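Long-range contacts in DUF1881 domain-containing protein (Neurospora crassa, PDB 5Z6D), which is an abundant protein of the perithecium that joins a βγ-crystallin domain to an Ig-like domain, their interface leaving its calcium site inoperative; its cellular role is unsettled: residues 53-58 / 82-87; 91-96 / 163-168; 184-189 / 196-201. The protein carries 1 engineered substitution. All blocks are in the same frame, centred on the assembly; numbering follows the deposited sequence.

Contact 1: 53-58 / 82-87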
loop_
_atom_site.group_PDB
_atom_site.type_symbol
_atom_site.label_atom_id
_atom_site.label_comp_id
_atom_site.label_asym_id
_atom_site.label_seq_id
_atom_site.Cartn_x
_atom_site.Cartn_y
_atom_site.Cartn_z
ATOM N N ILE A 53 -6.949 -2.102 -6.122
ATOM C CA ILE A 53 -5.780 -2.198 -5.259
ATOM C C ILE A 53 -5.806 -3.560 -4.593
ATOM O O ILE A 53 -6.754 -3.876 -3.890
ATOM C CB ILE A 53 -5.752 -1.075 -4.209
ATOM C CG1 ILE A 53 -5.716 0.295 -4.896
ATOM C CG2 ILE A 53 -4.553 -1.262 -3.269
ATOM C CD1 ILE A 53 -5.975 1.460 -3.941
ATOM N N ALA A 54 -4.777 -4.373 -4.827
ATOM C CA ALA A 54 -4.716 -5.743 -4.292
ATOM C C ALA A 54 -3.522 -5.895 -3.353
ATOM O O ALA A 54 -2.450 -5.389 -3.644
ATOM C CB ALA A 54 -4.634 -6.768 -5.446
ATOM N N TRP A 55 -3.700 -6.584 -2.225
ATOM C CA TRP A 55 -2.604 -6.722 -1.290
ATOM C C TRP A 55 -2.709 -8.001 -0.478
ATOM O O TRP A 55 -3.558 -8.867 -0.734
ATOM C CB TRP A 55 -2.495 -5.478 -0.384
ATOM C CG TRP A 55 -3.576 -5.201 0.660
ATOM C CD1 TRP A 55 -3.468 -5.399 2.008
ATOM C CD2 TRP A 55 -4.870 -4.603 0.436
ATOM N NE1 TRP A 55 -4.626 -4.975 2.639
ATOM C CE2 TRP A 55 -5.496 -4.498 1.706
ATOM C CE3 TRP A 55 -5.559 -4.160 -0.697
ATOM C CZ2 TRP A 55 -6.790 -3.961 1.860
ATOM C CZ3 TRP A 55 -6.840 -3.629 -0.541
ATOM C CH2 TRP A 55 -7.439 -3.533 0.731
ATOM N N GLN A 56 -1.796 -8.123 0.476
ATOM C CA GLN A 56 -1.624 -9.345 1.236
ATOM C C GLN A 56 -2.161 -9.166 2.654
ATOM O O GLN A 56 -1.589 -8.431 3.446
ATOM C CB GLN A 56 -0.143 -9.723 1.256
ATOM C CG GLN A 56 0.126 -11.030 1.936
ATOM C CD GLN A 56 -0.748 -12.124 1.392
ATOM O OE1 GLN A 56 -1.678 -12.581 2.060
ATOM N NE2 GLN A 56 -0.471 -12.544 0.163
ATOM N N HIS A 57 -3.260 -9.831 2.980
ATOM C CA HIS A 57 -3.814 -9.621 4.311
ATOM C C HIS A 57 -3.472 -10.763 5.265
ATOM O O HIS A 57 -3.889 -10.751 6.422
ATOM C CB HIS A 57 -5.328 -9.397 4.234
ATOM C CG HIS A 57 -6.136 -10.652 4.217
ATOM N ND1 HIS A 57 -6.176 -11.498 3.133
ATOM C CD2 HIS A 57 -6.966 -11.188 5.145
ATOM C CE1 HIS A 57 -6.984 -12.510 3.395
ATOM N NE2 HIS A 57 -7.472 -12.346 4.612
ATOM N N TYR A 58 -2.685 -11.728 4.793
ATOM C CA TYR A 58 -2.238 -12.828 5.658
ATOM C C TYR A 58 -0.837 -12.609 6.220
ATOM O O TYR A 58 -0.288 -13.483 6.892
ATOM C CB TYR A 58 -2.281 -14.159 4.906
ATOM C CG TYR A 58 -3.683 -14.615 4.615
ATOM C CD1 TYR A 58 -4.650 -14.613 5.613
ATOM C CD2 TYR A 58 -4.054 -15.018 3.338
ATOM C CE1 TYR A 58 -5.944 -15.016 5.354
ATOM C CE2 TYR A 58 -5.349 -15.422 3.066
ATOM C CZ TYR A 58 -6.288 -15.421 4.080
ATOM O OH TYR A 58 -7.580 -15.815 3.825
ATOM N N ARG A 82 -6.259 -10.105 -0.993
ATOM C CA ARG A 82 -7.340 -9.167 -0.735
ATOM C C ARG A 82 -7.319 -8.092 -1.803
ATOM O O ARG A 82 -6.261 -7.793 -2.337
ATOM C CB ARG A 82 -7.188 -8.554 0.660
ATOM C CG ARG A 82 -8.220 -7.500 1.033
ATOM C CD ARG A 82 -8.075 -7.126 2.507
ATOM N NE ARG A 82 -9.078 -6.151 2.920
ATOM C CZ ARG A 82 -9.053 -5.510 4.081
ATOM N NH1 ARG A 82 -8.067 -5.738 4.939
ATOM N NH2 ARG A 82 -10.004 -4.633 4.377
ATOM N N PHE A 83 -8.478 -7.545 -2.155
ATOM C CA PHE A 83 -8.480 -6.393 -3.048
ATOM C C PHE A 83 -9.630 -5.458 -2.756
ATOM O O PHE A 83 -10.619 -5.848 -2.152
ATOM C CB PHE A 83 -8.504 -6.816 -4.530
ATOM C CG PHE A 83 -9.781 -7.509 -4.982
ATOM C CD1 PHE A 83 -10.885 -6.775 -5.409
ATOM C CD2 PHE A 83 -9.853 -8.900 -5.032
ATOM C CE1 PHE A 83 -12.047 -7.406 -5.853
ATOM C CE2 PHE A 83 -11.012 -9.543 -5.486
ATOM C CZ PHE A 83 -12.105 -8.797 -5.891
ATOM N N ARG A 84 -9.479 -4.213 -3.182
ATOM C CA ARG A 84 -10.546 -3.236 -3.078
ATOM C C ARG A 84 -10.708 -2.611 -4.446
ATOM O O ARG A 84 -9.724 -2.271 -5.114
ATOM C CB ARG A 84 -10.252 -2.168 -2.013
ATOM C CG ARG A 84 -11.418 -1.212 -1.801
ATOM C CD ARG A 84 -11.155 -0.209 -0.671
ATOM N NE ARG A 84 -10.869 -0.855 0.607
ATOM C CZ ARG A 84 -10.570 -0.184 1.717
ATOM N NH1 ARG A 84 -10.510 1.142 1.683
ATOM N NH2 ARG A 84 -10.319 -0.831 2.850
ATOM N N VAL A 85 -11.950 -2.508 -4.891
ATOM C CA VAL A 85 -12.256 -1.797 -6.114
ATOM C C VAL A 85 -12.559 -0.352 -5.747
ATOM O O VAL A 85 -13.475 -0.082 -4.947
ATOM C CB VAL A 85 -13.452 -2.407 -6.867
ATOM C CG1 VAL A 85 -13.628 -1.712 -8.209
ATOM C CG2 VAL A 85 -13.283 -3.932 -7.023
ATOM N N VAL A 86 -11.770 0.562 -6.298
ATOM C CA VAL A 86 -11.849 1.979 -5.949
ATOM C C VAL A 86 -12.009 2.858 -7.188
ATOM O O VAL A 86 -11.814 2.404 -8.328
ATOM C CB VAL A 86 -10.600 2.439 -5.160
ATOM C CG1 VAL A 86 -10.464 1.656 -3.844
ATOM C CG2 VAL A 86 -9.340 2.305 -6.020
ATOM N N ASP A 87 -12.370 4.119 -6.975
ATOM C CA ASP A 87 -12.404 5.083 -8.071
ATOM C C ASP A 87 -11.013 5.243 -8.680
ATOM O O ASP A 87 -10.009 5.017 -8.013
ATOM C CB ASP A 87 -12.924 6.440 -7.593
ATOM C CG ASP A 87 -14.367 6.376 -7.122
ATOM O OD1 ASP A 87 -15.258 6.207 -7.979
ATOM O OD2 ASP A 87 -14.610 6.497 -5.902
#
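Trp55 and Arg82 pair at one end of the antiparallel strands 50-55 and 82-87 of the βγ-crystallin domain. Gln56, a calcium ligand of this protein, follows Trp55 directly, though no calcium is bound in this model. Two hydrogen-bonded pairs, Ile53 with Arg84 and Trp55 with Arg82, flank the close pair Ala54 and Phe83, whose CA atoms are 4.0 Å apart. Ile53 N gives a nearly straight bond to Arg84 O (3.0 Å, 166° at the hydrogen), and Trp55 N reaches Arg82 O at 2.8 Å.

On the face carrying Ile53, Trp55, Arg82 and Arg84, the indole and the extended Arg82 chain run side by side. Arg82 CG sits over the six-membered ring in a CH-pi contact, 4.0 Å from its centroid, and Arg82 NE is 3.3 Å from Trp55 CZ2, with ring and guanidinium planes 34° apart. Chi1 of 69° sets Trp55 CG between its own N and carbonyl carbon, which swings the indole across the strand gap until CZ3 comes within 4.0 Å of Arg84 CB. Trp55 NE1 is hydrogen-bonded to Val117 O, and Asp30 forms salt bridges with both Arg82 and Arg84, tying the two guanidinium groups to one carboxylate. Losing the indole to an alanine here is likely to strip the Arg82 methylenes of the ring they lie on and to leave Val117 O without this N-H donor.

Strand 30-32 flanks 82-87 in the sheet and strand 64-67 flanks 50-55, while Leu132 and Ile135 of strand 131-136, from the Ig-like domain, pack against Ile53 and Trp55.

Contact 2: 91-96 / 163-168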
loop_
_atom_site.group_PDB
_atom_site.type_symbol
_atom_site.label_atom_id
_atom_site.label_comp_id
_atom_site.label_asym_id
_atom_site.label_seq_id
_atom_site.Cartn_x
_atom_site.Cartn_y
_atom_site.Cartn_z
ATOM N N ARG A 91 -6.161 6.879 -4.233
ATOM C CA ARG A 91 -4.718 6.680 -4.151
ATOM C C ARG A 91 -4.300 5.588 -3.192
ATOM O O ARG A 91 -4.739 5.554 -2.041
ATOM C CB ARG A 91 -4.034 7.969 -3.721
ATOM C CG ARG A 91 -4.133 9.083 -4.737
ATOM C CD ARG A 91 -3.399 8.721 -5.994
ATOM N NE ARG A 91 -3.346 9.843 -6.925
ATOM C CZ ARG A 91 -2.652 9.833 -8.056
ATOM N NH1 ARG A 91 -1.947 8.758 -8.385
ATOM N NH2 ARG A 91 -2.651 10.898 -8.849
ATOM N N ALA A 92 -3.416 4.714 -3.667
ATOM C CA ALA A 92 -2.721 3.801 -2.773
ATOM C C ALA A 92 -1.553 4.539 -2.148
ATOM O O ALA A 92 -0.669 5.034 -2.840
ATOM C CB ALA A 92 -2.246 2.565 -3.514
ATOM N N ILE A 93 -1.569 4.627 -0.822
ATOM C CA ILE A 93 -0.481 5.230 -0.079
ATOM C C ILE A 93 0.525 4.143 0.248
ATOM O O ILE A 93 0.166 3.122 0.874
ATOM C CB ILE A 93 -0.953 5.899 1.232
ATOM C CG1 ILE A 93 -2.113 6.865 0.973
ATOM C CG2 ILE A 93 0.200 6.650 1.901
ATOM C CD1 ILE A 93 -2.717 7.428 2.269
ATOM N N SER A 94 1.775 4.381 -0.162
ATOM C CA SER A 94 2.839 3.395 0.013
ATOM C C SER A 94 4.141 3.999 0.543
ATOM O O SER A 94 4.487 5.131 0.216
ATOM C CB SER A 94 3.108 2.665 -1.304
ATOM O OG SER A 94 3.568 3.562 -2.301
ATOM N N PHE A 95 4.832 3.228 1.379
ATOM C CA PHE A 95 6.124 3.599 1.972
ATOM C C PHE A 95 7.234 2.636 1.565
ATOM O O PHE A 95 6.987 1.424 1.443
ATOM C CB PHE A 95 6.075 3.552 3.500
ATOM C CG PHE A 95 5.414 4.716 4.164
ATOM C CD1 PHE A 95 5.067 5.863 3.479
ATOM C CD2 PHE A 95 5.219 4.667 5.550
ATOM C CE1 PHE A 95 4.474 6.921 4.141
ATOM C CE2 PHE A 95 4.624 5.717 6.217
ATOM C CZ PHE A 95 4.260 6.850 5.528
ATOM N N LEU A 96 8.452 3.156 1.417
ATOM C CA LEU A 96 9.660 2.329 1.359
ATOM C C LEU A 96 10.620 2.821 2.450
ATOM O O LEU A 96 10.929 4.013 2.512
ATOM C CB LEU A 96 10.306 2.397 -0.028
ATOM C CG LEU A 96 11.472 1.440 -0.303
ATOM C CD1 LEU A 96 10.980 0.008 -0.300
ATOM C CD2 LEU A 96 12.125 1.784 -1.626
ATOM N N VAL A 163 2.030 9.268 11.864
ATOM C CA VAL A 163 2.100 9.995 10.608
ATOM C C VAL A 163 0.694 10.501 10.304
ATOM O O VAL A 163 -0.296 9.834 10.618
ATOM C CB VAL A 163 2.635 9.105 9.451
ATOM C CG1 VAL A 163 1.703 7.908 9.187
ATOM C CG2 VAL A 163 2.844 9.933 8.184
ATOM N N TYR A 164 0.618 11.690 9.715
ATOM C CA TYR A 164 -0.642 12.316 9.372
ATOM C C TYR A 164 -0.688 12.470 7.857
ATOM O O TYR A 164 0.178 13.108 7.269
ATOM C CB TYR A 164 -0.764 13.669 10.089
ATOM C CG TYR A 164 -2.062 14.429 9.884
ATOM C CD1 TYR A 164 -3.237 14.029 10.510
ATOM C CD2 TYR A 164 -2.102 15.560 9.084
ATOM C CE1 TYR A 164 -4.420 14.733 10.337
ATOM C CE2 TYR A 164 -3.277 16.269 8.904
ATOM C CZ TYR A 164 -4.432 15.852 9.528
ATOM O OH TYR A 164 -5.603 16.559 9.346
ATOM N N PHE A 165 -1.664 11.830 7.231
ATOM C CA PHE A 165 -1.903 11.953 5.792
ATOM C C PHE A 165 -3.047 12.905 5.516
ATOM O O PHE A 165 -4.085 12.852 6.174
ATOM C CB PHE A 165 -2.253 10.606 5.167
ATOM C CG PHE A 165 -1.193 9.556 5.330
ATOM C CD1 PHE A 165 0.041 9.691 4.721
ATOM C CD2 PHE A 165 -1.453 8.417 6.072
ATOM C CE1 PHE A 165 1.011 8.706 4.861
ATOM C CE2 PHE A 165 -0.491 7.425 6.212
ATOM C CZ PHE A 165 0.735 7.570 5.599
ATOM N N GLU A 166 -2.878 13.762 4.521
ATOM C CA GLU A 166 -3.998 14.612 4.137
ATOM C C GLU A 166 -4.023 14.772 2.631
ATOM O O GLU A 166 -2.993 14.688 1.981
ATOM C CB GLU A 166 -3.921 15.984 4.832
ATOM C CG GLU A 166 -2.792 16.880 4.373
ATOM C CD GLU A 166 -2.828 18.247 5.048
ATOM O OE1 GLU A 166 -3.639 18.431 5.982
ATOM O OE2 GLU A 166 -2.049 19.136 4.644
ATOM N N TRP A 167 -5.207 14.983 2.074
ATOM C CA TRP A 167 -5.307 15.232 0.648
ATOM C C TRP A 167 -4.919 16.663 0.323
ATOM O O TRP A 167 -5.395 17.608 0.956
ATOM C CB TRP A 167 -6.720 14.953 0.133
ATOM C CG TRP A 167 -6.768 14.981 -1.356
ATOM C CD1 TRP A 167 -7.102 16.043 -2.147
ATOM C CD2 TRP A 167 -6.430 13.908 -2.243
ATOM N NE1 TRP A 167 -7.009 15.692 -3.474
ATOM C CE2 TRP A 167 -6.603 14.385 -3.560
ATOM C CE3 TRP A 167 -6.022 12.584 -2.053
ATOM C CZ2 TRP A 167 -6.368 13.587 -4.681
ATOM C CZ3 TRP A 167 -5.790 11.793 -3.165
ATOM C CH2 TRP A 167 -5.962 12.298 -4.466
ATOM N N ASN A 168 -4.040 16.805 -0.662
ATOM C CA ASN A 168 -3.640 18.097 -1.200
ATOM C C ASN A 168 -4.447 18.387 -2.457
ATOM O O ASN A 168 -4.202 17.789 -3.520
ATOM C CB ASN A 168 -2.146 18.118 -1.512
ATOM C CG ASN A 168 -1.639 19.509 -1.816
ATOM O OD1 ASN A 168 -2.092 20.149 -2.763
ATOM N ND2 ASN A 168 -0.694 19.986 -1.013
#
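Phe165 meets Ile93 and Phe95 through carbon alone, and these apolar contacts fill the middle of the interface. Ile93 covers one face of the Phe165 ring with two methyls: CG2 makes a CH-pi contact 4.1 Å from the ring centroid, and CD1 lies 4.0 Å from Phe165 CG, nearer the ring's root. With chi1 at -52°, Ile93 CG1 is anti to the carbonyl carbon and CG2 anti to the backbone N, a setting that brings both branches over the ring.

The aromatic pair is oblique. Phe95 and Phe165 approach from opposite directions with planes 51° apart, and Phe95 CZ comes to 3.6 Å from Phe165 CZ. Val163 CG2 adds a looser contact at the edge of the Phe95 ring, 4.3 Å from Phe95 CZ.

An aliphatic-to-aromatic contact lies at the other end, where Arg91 CG touches the edge of the Trp167 indole, 3.5 Å from CZ3.

The strand axes stand 10.9 Å apart, so side chains rather than backbone bonds bridge strands 91-99 and 157-168. In this face-to-face packing within the Ig-like domain, the buried Ile93, Phe95, Val163 and Phe165 hold the two sheets together by apolar contact, and the Arg91 and Trp167 end is partly open to solvent.

Contact 3: 184-189 / 196-201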
loop_
_atom_site.group_PDB
_atom_site.type_symbol
_atom_site.label_atom_id
_atom_site.label_comp_id
_atom_site.label_asym_id
_atom_site.label_seq_id
_atom_site.Cartn_x
_atom_site.Cartn_y
_atom_site.Cartn_z
ATOM N N LYS A 184 11.423 12.675 14.832
ATOM C CA LYS A 184 12.429 13.545 14.235
ATOM C C LYS A 184 13.552 12.727 13.602
ATOM O O LYS A 184 14.294 13.224 12.757
ATOM C CB LYS A 184 12.996 14.509 15.274
ATOM C CG LYS A 184 11.947 15.403 15.917
ATOM C CD LYS A 184 12.580 16.427 16.842
ATOM C CE LYS A 184 11.533 17.335 17.470
ATOM N NZ LYS A 184 10.724 16.645 18.514
ATOM N N GLN A 185 13.667 11.469 14.016
ATOM C CA GLN A 185 14.647 10.556 13.440
ATOM C C GLN A 185 14.353 10.140 12.005
ATOM O O GLN A 185 15.209 9.554 11.359
ATOM C CB GLN A 185 14.755 9.289 14.287
ATOM C CG GLN A 185 15.319 9.513 15.682
ATOM C CD GLN A 185 14.232 9.755 16.710
ATOM O OE1 GLN A 185 13.115 10.143 16.374
ATOM N NE2 GLN A 185 14.553 9.518 17.973
ATOM N N LEU A 186 13.141 10.408 11.528
ATOM C CA LEU A 186 12.740 10.016 10.176
ATOM C C LEU A 186 12.595 11.219 9.254
ATOM O O LEU A 186 12.184 12.298 9.682
ATOM C CB LEU A 186 11.413 9.263 10.208
ATOM C CG LEU A 186 11.318 7.975 11.021
ATOM C CD1 LEU A 186 9.880 7.454 11.051
ATOM C CD2 LEU A 186 12.282 6.929 10.453
ATOM N N LYS A 187 12.910 11.010 7.983
ATOM C CA LYS A 187 12.628 11.993 6.942
ATOM C C LYS A 187 11.817 11.347 5.831
ATOM O O LYS A 187 12.168 10.277 5.365
ATOM C CB LYS A 187 13.930 12.561 6.378
ATOM C CG LYS A 187 14.165 14.022 6.703
ATOM C CD LYS A 187 13.274 14.921 5.860
ATOM C CE LYS A 187 13.630 16.385 6.054
ATOM N NZ LYS A 187 12.913 17.249 5.081
ATOM N N SER A 188 10.737 11.982 5.394
ATOM C CA SER A 188 10.004 11.454 4.252
ATOM C C SER A 188 10.373 12.233 3.003
ATOM O O SER A 188 10.631 13.436 3.058
ATOM C CB SER A 188 8.492 11.491 4.492
ATOM O OG SER A 188 7.989 12.812 4.478
ATOM N N LYS A 189 10.420 11.520 1.883
ATOM C CA LYS A 189 10.705 12.103 0.581
ATOM C C LYS A 189 9.669 11.584 -0.393
ATOM O O LYS A 189 9.505 10.373 -0.532
ATOM C CB LYS A 189 12.107 11.731 0.113
ATOM C CG LYS A 189 12.454 12.238 -1.273
ATOM C CD LYS A 189 13.581 11.425 -1.897
ATOM C CE LYS A 189 14.117 12.105 -3.152
ATOM N NZ LYS A 189 13.032 12.665 -4.013
ATOM N N PHE A 196 6.170 7.363 -0.781
ATOM C CA PHE A 196 7.158 8.077 0.017
ATOM C C PHE A 196 8.285 7.138 0.416
ATOM O O PHE A 196 8.046 6.010 0.862
ATOM C CB PHE A 196 6.504 8.694 1.267
ATOM C CG PHE A 196 5.325 9.575 0.953
ATOM C CD1 PHE A 196 5.496 10.931 0.729
ATOM C CD2 PHE A 196 4.050 9.041 0.846
ATOM C CE1 PHE A 196 4.412 11.736 0.427
ATOM C CE2 PHE A 196 2.965 9.837 0.542
ATOM C CZ PHE A 196 3.144 11.188 0.332
ATOM N N GLU A 197 9.513 7.613 0.253
ATOM C CA GLU A 197 10.665 6.960 0.846
ATOM C C GLU A 197 10.840 7.542 2.239
ATOM O O GLU A 197 10.985 8.752 2.399
ATOM C CB GLU A 197 11.907 7.179 -0.014
ATOM C CG GLU A 197 12.870 6.012 -0.045
ATOM C CD GLU A 197 13.966 6.206 -1.076
ATOM O OE1 GLU A 197 14.901 6.987 -0.801
ATOM O OE2 GLU A 197 13.887 5.588 -2.161
ATOM N N VAL A 198 10.775 6.691 3.254
ATOM C CA VAL A 198 10.943 7.159 4.616
ATOM C C VAL A 198 12.306 6.681 5.071
ATOM O O VAL A 198 12.579 5.484 5.039
ATOM C CB VAL A 198 9.836 6.637 5.531
ATOM C CG1 VAL A 198 10.136 6.978 7.000
ATOM C CG2 VAL A 198 8.480 7.198 5.084
ATOM N N THR A 199 13.166 7.615 5.477
ATOM C CA THR A 199 14.556 7.300 5.766
ATOM C C THR A 199 14.901 7.573 7.229
ATOM O O THR A 199 14.589 8.646 7.764
ATOM C CB THR A 199 15.512 8.103 4.869
ATOM O OG1 THR A 199 15.265 7.779 3.493
ATOM C CG2 THR A 199 16.956 7.775 5.204
ATOM N N LEU A 200 15.527 6.591 7.876
ATOM C CA LEU A 200 16.090 6.787 9.212
ATOM C C LEU A 200 17.382 7.594 9.100
ATOM O O LEU A 200 18.371 7.109 8.571
ATOM C CB LEU A 200 16.356 5.444 9.908
ATOM C CG LEU A 200 16.827 5.549 11.360
ATOM C CD1 LEU A 200 15.694 6.017 12.270
ATOM C CD2 LEU A 200 17.386 4.233 11.854
ATOM N N VAL A 201 17.365 8.831 9.579
ATOM C CA VAL A 201 18.531 9.700 9.424
ATOM C C VAL A 201 19.329 9.804 10.729
ATOM O O VAL A 201 20.462 10.282 10.742
ATOM C CB VAL A 201 18.124 11.111 8.943
ATOM C CG1 VAL A 201 17.624 11.056 7.490
ATOM C CG2 VAL A 201 17.064 11.702 9.852
#
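Leu186 packs against Val198 and Leu200 on the tight, buried side of this hairpin. Its CD2 methyl lies 4.1 Å from Val198 CG1 and 4.0 Å from Leu200 CD1, so a single branch touches both neighbours across the strand gap. With chi1 at -59° and chi2 at 174°, Leu186 lays CD1 as well as CD2 against Val198 CG1. Leu200 CD1 also meets Gln185 CB at 4.0 Å. Ser188 shares this face, opposite Val198, and its OG is hydrogen-bonded to Glu178.

The backbones of 184-189 and 196-201 are closely laced. Lys187 and Thr199 exchange two bonds, Thr199 N to Lys187 O being 2.8 Å long and 167° at the hydrogen; Lys189 and Glu197 exchange another two, less straight. Beyond the ladder, Val201 N still holds Gln185 O at 2.9 Å, while Val201 CG2 leans against that same oxygen at 3.2 Å.

The other face is much looser. Lys187 and Lys189 are exposed there, their ends leading off from the partner strand, and Lys187 touches Val201 CG1 only with its CB. Lys189 NZ stays 6.8 Å from Glu197 OE1, so their opposite charges could attract only at long range. Thr199 and Glu197 complete this face and pack on Lys98 of strand 91-99.

Strands 186-190 and 195-200, consecutive in the chain, thus form an antiparallel β-hairpin at the edge of its sheet, with a mostly apolar face turned to the core of the Ig-like β-sandwich.

Overall arrangement
The three contacts follow one another along the chain. Contact 1 belongs to the βγ-crystallin domain, contacts 2 and 3 to the Ig-like domain; the first touches the second where Ile53 CD1 lies 3.9 Å from Ala92 CB, their centres about 16 Å apart. Segment 91-96 of contact 2 lies in the same sheet as contact 3: Leu96 O and Val198 N, 2.8 Å apart, probably hydrogen-bond. Contact 3 stays about 13 Å from contact 1 at the nearest atoms. Only contact 1 holds a calcium-binding residue, Gln56, and the site carries no calcium in this model; its neighbours Ile53 and Trp55 pack on the Ig-like domain, consistent with an interface that makes the site inoperative.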